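Local coordinates for protein ribonucleoside-diphosphate reductase, alpha chain (Actinobacillus ureae ATCC 25976, PDB 6DQX) that probably reduces ribonucleoside diphosphates to deoxyribonucleotides, as the catalytic alpha subunit of a class Id ribonucleotide reductase, at residues S293-L298 and K378-K383; G349-H354 and F422-V427. All coordinates share one frame; numbering follows the deposited sequence.

Contact 1 of 2, residues S293-L298 and K378-K383; sequences SSMNLL and KTLQEK
With CG anti to the carbonyl carbon in both residues (chi1 -67° in M295, -76° in L380), the side chains of M295 and L380 are directed toward each other between strand 288-296 and helix 367-395. M295 then folds back on itself at its second and third torsions, and it is the CG methylene rather than the sulfur that meets L380, lying 4.1 Å from the CD2 methyl. The two side chains cross at a slant. The other methyl of L380 serves a second neighbour: L380 CD1 lies 4.3 Å from CD2 of L297, just beyond the strand's end. One leucine thus spreads its fork over two residues of 293-298, and no hydrogen bond or charge pair crosses between the segments. The backbones stay well apart, with M295 CA and L380 CA separated by 9.2 Å; W303 and V350 pack into the same layer, each touching both L297 and L380. The chain leaves the strand after N296, whose OD1 accepts from L298 N at 3.2 Å, an Asx turn in which the donor sits above the carbonyl plane. The alternation of a strand is at work here: M295 and, on the next strand, V350 meet the helix, while N296 and L351 meet the loop after helix 418-423. Neighbouring parallel strands 288-296 and 347-351 are thus covered by helix 367-395, as in the ten-stranded alpha/beta barrel of ribonucleotide reductases.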
loop_
_atom_site.group_PDB
_atom_site.type_symbol
_atom_site.label_atom_id
_atom_site.label_comp_id
_atom_site.label_asym_id
_atom_site.label_seq_id
_atom_site.Cartn_x
_atom_site.Cartn_y
_atom_site.Cartn_z
ATOM N N SER A 293 -30.424 5.354 0.449
ATOM C CA SER A 293 -31.467 5.006 -0.477
ATOM C C SER A 293 -32.224 6.329 -0.661
ATOM O O SER A 293 -31.921 7.304 0.034
ATOM C CB SER A 293 -32.349 3.871 0.052
ATOM O OG SER A 293 -31.709 2.605 -0.031
ATOM N N SER A 294 -33.132 6.378 -1.618
ATOM C CA SER A 294 -33.645 7.670 -2.120
ATOM C C SER A 294 -35.140 7.675 -2.381
ATOM O O SER A 294 -35.708 6.702 -2.898
ATOM C CB SER A 294 -32.923 8.066 -3.407
ATOM O OG SER A 294 -31.514 7.777 -3.328
ATOM N N MET A 295 -35.761 8.784 -2.012
ATOM C CA MET A 295 -37.172 9.007 -2.311
ATOM C C MET A 295 -37.349 9.579 -3.713
ATOM O O MET A 295 -36.655 10.493 -4.090
ATOM C CB MET A 295 -37.782 9.969 -1.298
ATOM C CG MET A 295 -37.886 9.426 0.130
ATOM S SD MET A 295 -38.893 7.959 0.355
ATOM C CE MET A 295 -40.479 8.477 -0.280
ATOM N N ASN A 296 -38.332 9.064 -4.454
ATOM C CA ASN A 296 -38.594 9.515 -5.806
ATOM C C ASN A 296 -39.541 10.698 -5.725
ATOM O O ASN A 296 -40.754 10.519 -5.532
ATOM C CB ASN A 296 -39.247 8.403 -6.622
ATOM C CG ASN A 296 -39.392 8.745 -8.079
ATOM O OD1 ASN A 296 -39.096 9.853 -8.504
ATOM N ND2 ASN A 296 -39.923 7.793 -8.861
ATOM N N LEU A 297 -38.990 11.886 -5.916
ATOM C CA LEU A 297 -39.789 13.123 -5.824
ATOM C C LEU A 297 -40.828 13.277 -6.928
ATOM O O LEU A 297 -41.770 14.076 -6.773
ATOM C CB LEU A 297 -38.888 14.335 -5.815
ATOM C CG LEU A 297 -37.836 14.380 -4.706
ATOM C CD1 LEU A 297 -37.117 15.706 -4.718
ATOM C CD2 LEU A 297 -38.385 14.094 -3.315
ATOM N N LEU A 298 -40.709 12.523 -8.029
ATOM C CA LEU A 298 -41.768 12.537 -9.050
ATOM C C LEU A 298 -43.138 12.289 -8.425
ATOM O O LEU A 298 -44.156 12.861 -8.868
ATOM C CB LEU A 298 -41.495 11.486 -10.129
ATOM C CG LEU A 298 -42.559 11.300 -11.227
ATOM C CD1 LEU A 298 -42.820 12.621 -11.920
ATOM C CD2 LEU A 298 -42.086 10.261 -12.237
ATOM N N LYS A 378 -38.488 20.296 3.694
ATOM C CA LYS A 378 -39.035 20.436 5.031
ATOM C C LYS A 378 -39.792 19.185 5.462
ATOM O O LYS A 378 -39.673 18.723 6.622
ATOM C CB LYS A 378 -39.924 21.699 5.132
ATOM C CG LYS A 378 -40.449 21.974 6.554
ATOM C CD LYS A 378 -41.204 23.315 6.599
ATOM C CE LYS A 378 -41.539 23.719 8.029
ATOM N NZ LYS A 378 -42.747 23.006 8.525
ATOM N N THR A 379 -40.610 18.662 4.560
ATOM C CA THR A 379 -41.401 17.461 4.824
ATOM C C THR A 379 -40.487 16.272 5.112
ATOM O O THR A 379 -40.688 15.521 6.073
ATOM C CB THR A 379 -42.313 17.129 3.637
ATOM O OG1 THR A 379 -43.198 18.243 3.373
ATOM C CG2 THR A 379 -43.139 15.907 3.893
ATOM N N LEU A 380 -39.487 16.118 4.265
ATOM C CA LEU A 380 -38.505 15.018 4.485
ATOM C C LEU A 380 -37.727 15.127 5.792
ATOM O O LEU A 380 -37.560 14.128 6.497
ATOM C CB LEU A 380 -37.582 14.903 3.284
ATOM C CG LEU A 380 -38.254 14.225 2.081
ATOM C CD1 LEU A 380 -37.323 14.323 0.876
ATOM C CD2 LEU A 380 -38.675 12.798 2.371
ATOM N N GLN A 381 -37.308 16.339 6.159
ATOM C CA GLN A 381 -36.586 16.537 7.418
ATOM C C GLN A 381 -37.452 16.089 8.605
ATOM O O GLN A 381 -36.986 15.395 9.514
ATOM C CB GLN A 381 -36.172 17.988 7.594
ATOM C CG GLN A 381 -35.399 18.268 8.877
ATOM C CD GLN A 381 -35.279 19.731 9.244
ATOM O OE1 GLN A 381 -36.279 20.482 9.238
ATOM N NE2 GLN A 381 -34.067 20.140 9.647
ATOM N N GLU A 382 -38.729 16.477 8.566
ATOM C CA GLU A 382 -39.627 16.185 9.686
ATOM C C GLU A 382 -39.909 14.706 9.819
ATOM O O GLU A 382 -39.882 14.151 10.930
ATOM C CB GLU A 382 -40.943 16.970 9.519
ATOM C CG GLU A 382 -40.751 18.463 9.740
ATOM C CD GLU A 382 -41.956 19.324 9.354
ATOM O OE1 GLU A 382 -42.942 18.783 8.816
ATOM O OE2 GLU A 382 -41.904 20.567 9.562
ATOM N N LYS A 383 -40.190 14.070 8.687
ATOM C CA LYS A 383 -40.593 12.670 8.670
ATOM C C LYS A 383 -39.444 11.728 9.004
ATOM O O LYS A 383 -39.617 10.789 9.803
ATOM C CB LYS A 383 -41.265 12.326 7.343
ATOM C CG LYS A 383 -42.632 12.993 7.250
ATOM C CD LYS A 383 -43.250 12.940 5.877
ATOM C CE LYS A 383 -43.954 11.645 5.553
ATOM N NZ LYS A 383 -45.021 11.247 6.538
#

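Contact 2 of 2, residues G349-H354 and F422-V427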
loop_
_atom_site.group_PDB
_atom_site.type_symbol
_atom_site.label_atom_id
_atom_site.label_comp_id
_atom_site.label_asym_id
_atom_site.label_seq_id
_atom_site.Cartn_x
_atom_site.Cartn_y
_atom_site.Cartn_z
ATOM N N GLY A 349 -31.687 10.105 0.684
ATOM C CA GLY A 349 -31.595 11.105 -0.373
ATOM C C GLY A 349 -32.844 11.188 -1.212
ATOM O O GLY A 349 -33.910 10.698 -0.821
ATOM N N VAL A 350 -32.695 11.766 -2.412
ATOM C CA VAL A 350 -33.799 11.962 -3.341
ATOM C C VAL A 350 -33.348 11.804 -4.769
ATOM O O VAL A 350 -32.150 11.874 -5.057
ATOM C CB VAL A 350 -34.416 13.407 -3.238
ATOM C CG1 VAL A 350 -34.894 13.650 -1.810
ATOM C CG2 VAL A 350 -33.425 14.481 -3.669
ATOM N N LEU A 351 -34.308 11.539 -5.638
ATOM C CA LEU A 351 -34.121 11.717 -7.086
ATOM C C LEU A 351 -35.428 12.183 -7.705
ATOM O O LEU A 351 -36.446 12.270 -7.021
ATOM C CB LEU A 351 -33.608 10.423 -7.735
ATOM C CG LEU A 351 -34.269 9.108 -7.344
ATOM C CD1 LEU A 351 -35.592 8.896 -8.031
ATOM C CD2 LEU A 351 -33.325 7.938 -7.666
ATOM N N GLY A 352 -35.374 12.582 -8.971
ATOM C CA GLY A 352 -36.572 12.974 -9.687
ATOM C C GLY A 352 -37.054 14.375 -9.380
ATOM O O GLY A 352 -38.227 14.665 -9.606
ATOM N N TRP A 353 -36.192 15.244 -8.844
ATOM C CA TRP A 353 -36.572 16.652 -8.601
ATOM C C TRP A 353 -37.028 17.358 -9.884
ATOM O O TRP A 353 -38.122 17.933 -9.936
ATOM C CB TRP A 353 -35.381 17.400 -8.011
ATOM C CG TRP A 353 -35.479 18.901 -7.842
ATOM C CD1 TRP A 353 -34.532 19.818 -8.219
ATOM C CD2 TRP A 353 -36.545 19.658 -7.237
ATOM N NE1 TRP A 353 -34.936 21.099 -7.881
ATOM C CE2 TRP A 353 -36.162 21.023 -7.269
ATOM C CE3 TRP A 353 -37.765 19.314 -6.648
ATOM C CZ2 TRP A 353 -36.989 22.059 -6.764
ATOM C CZ3 TRP A 353 -38.598 20.365 -6.162
ATOM C CH2 TRP A 353 -38.185 21.700 -6.216
ATOM N N HIS A 354 -36.195 17.317 -10.927
ATOM C CA HIS A 354 -36.564 17.986 -12.171
ATOM C C HIS A 354 -37.803 17.329 -12.793
ATOM O O HIS A 354 -38.709 18.030 -13.286
ATOM C CB HIS A 354 -35.402 18.014 -13.148
ATOM C CG HIS A 354 -35.543 19.038 -14.217
ATOM N ND1 HIS A 354 -34.695 19.093 -15.303
ATOM C CD2 HIS A 354 -36.413 20.073 -14.367
ATOM C CE1 HIS A 354 -35.033 20.111 -16.072
ATOM N NE2 HIS A 354 -36.076 20.720 -15.531
ATOM N N PHE A 422 -31.843 5.896 -13.573
ATOM C CA PHE A 422 -32.114 5.067 -14.748
ATOM C C PHE A 422 -33.038 3.894 -14.381
ATOM O O PHE A 422 -34.082 3.722 -14.996
ATOM C CB PHE A 422 -30.821 4.546 -15.372
ATOM C CG PHE A 422 -31.056 3.669 -16.577
ATOM C CD1 PHE A 422 -31.657 4.192 -17.716
ATOM C CD2 PHE A 422 -30.708 2.319 -16.556
ATOM C CE1 PHE A 422 -31.892 3.393 -18.834
ATOM C CE2 PHE A 422 -30.935 1.517 -17.664
ATOM C CZ PHE A 422 -31.531 2.053 -18.804
ATOM N N ILE A 423 -32.654 3.148 -13.350
ATOM C CA ILE A 423 -33.407 1.975 -12.884
ATOM C C ILE A 423 -34.862 2.357 -12.575
ATOM O O ILE A 423 -35.799 1.660 -12.973
ATOM C CB ILE A 423 -32.723 1.318 -11.666
ATOM C CG1 ILE A 423 -31.406 0.621 -12.075
ATOM C CG2 ILE A 423 -33.638 0.316 -10.954
ATOM C CD1 ILE A 423 -30.494 0.282 -10.918
ATOM N N LEU A 424 -35.038 3.490 -11.900
ATOM C CA LEU A 424 -36.361 3.924 -11.436
ATOM C C LEU A 424 -37.084 4.826 -12.433
ATOM O O LEU A 424 -37.372 5.997 -12.167
ATOM C CB LEU A 424 -36.232 4.561 -10.040
ATOM C CG LEU A 424 -37.518 4.605 -9.225
ATOM C CD1 LEU A 424 -37.970 3.200 -8.866
ATOM C CD2 LEU A 424 -37.309 5.428 -7.958
ATOM N N GLY A 425 -37.412 4.251 -13.592
ATOM C CA GLY A 425 -38.228 4.948 -14.582
ATOM C C GLY A 425 -37.529 6.024 -15.379
ATOM O O GLY A 425 -38.201 6.893 -15.919
ATOM N N SER A 426 -36.189 6.004 -15.418
ATOM C CA SER A 426 -35.402 7.049 -16.088
ATOM C C SER A 426 -35.766 8.475 -15.615
ATOM O O SER A 426 -35.785 9.410 -16.390
ATOM C CB SER A 426 -35.512 6.942 -17.617
ATOM O OG SER A 426 -34.894 5.759 -18.036
ATOM N N VAL A 427 -36.042 8.620 -14.328
ATOM C CA VAL A 427 -36.271 9.965 -13.762
ATOM C C VAL A 427 -34.991 10.780 -13.688
ATOM O O VAL A 427 -33.876 10.271 -13.909
ATOM C CB VAL A 427 -36.971 9.939 -12.379
ATOM C CG1 VAL A 427 -38.361 9.348 -12.516
ATOM C CG2 VAL A 427 -36.137 9.244 -11.321
#
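L351, the last residue of strand 347-351, does most of the touching, and a single methyl does it: CD1 lies 3.4 Å from CG2 of V427 and 3.9 Å from CD2 of L424. The first of these is tighter than ordinary van der Waals contact. A chi1 of 45° sets CG of L351 between the backbone N and the carbonyl carbon, and from there its side chain crosses those of L424 and V427 at about a right angle. The partners belong to the loop that follows helix 418-423. There L424, the first residue to leave helical geometry, is the centre of an inverse gamma turn, while S426 N still bonds back to F422 O at 3.1 Å. Back on 349-354, L351 ends the strand at a strand-to-helix junction of the barrel, where the chain passes into helix 353-359. Next comes G352, the N-cap residue of that helix. With positive phi (79°) and no side chain here, V427 can lie close, its CB 4.1 Å from G352 CA, and the backbone of G352 is also hydrogen-bonded to that of S428. Beyond it, W353 and H354 start the helix and take their partners elsewhere, W353 in a cation-pi contact with R512 and H354 edge-to-face with F364.

Of the four segments, 293-298 comes first, on strand 288-296; helices then lead to strand 347-351, its parallel neighbour, and by helix 353-359 into helix 367-395, where contact 1 closes a loop of 79 intervening residues. Contact 2 opens inside that loop, at 349-354, and closes outside it, at 422-427, over 67 residues, so the two cross rather than nest. Their centres are about 12 Å apart. Along the strand pair and just past its end they meet through probable backbone hydrogen bonds, L297 N to L351 O at 2.8 Å and S293 O to G349 N at 2.9 Å; N296 also packs on L351 and L424. Together they tie one strand pair to helix 367-395 and the 422-427 loop.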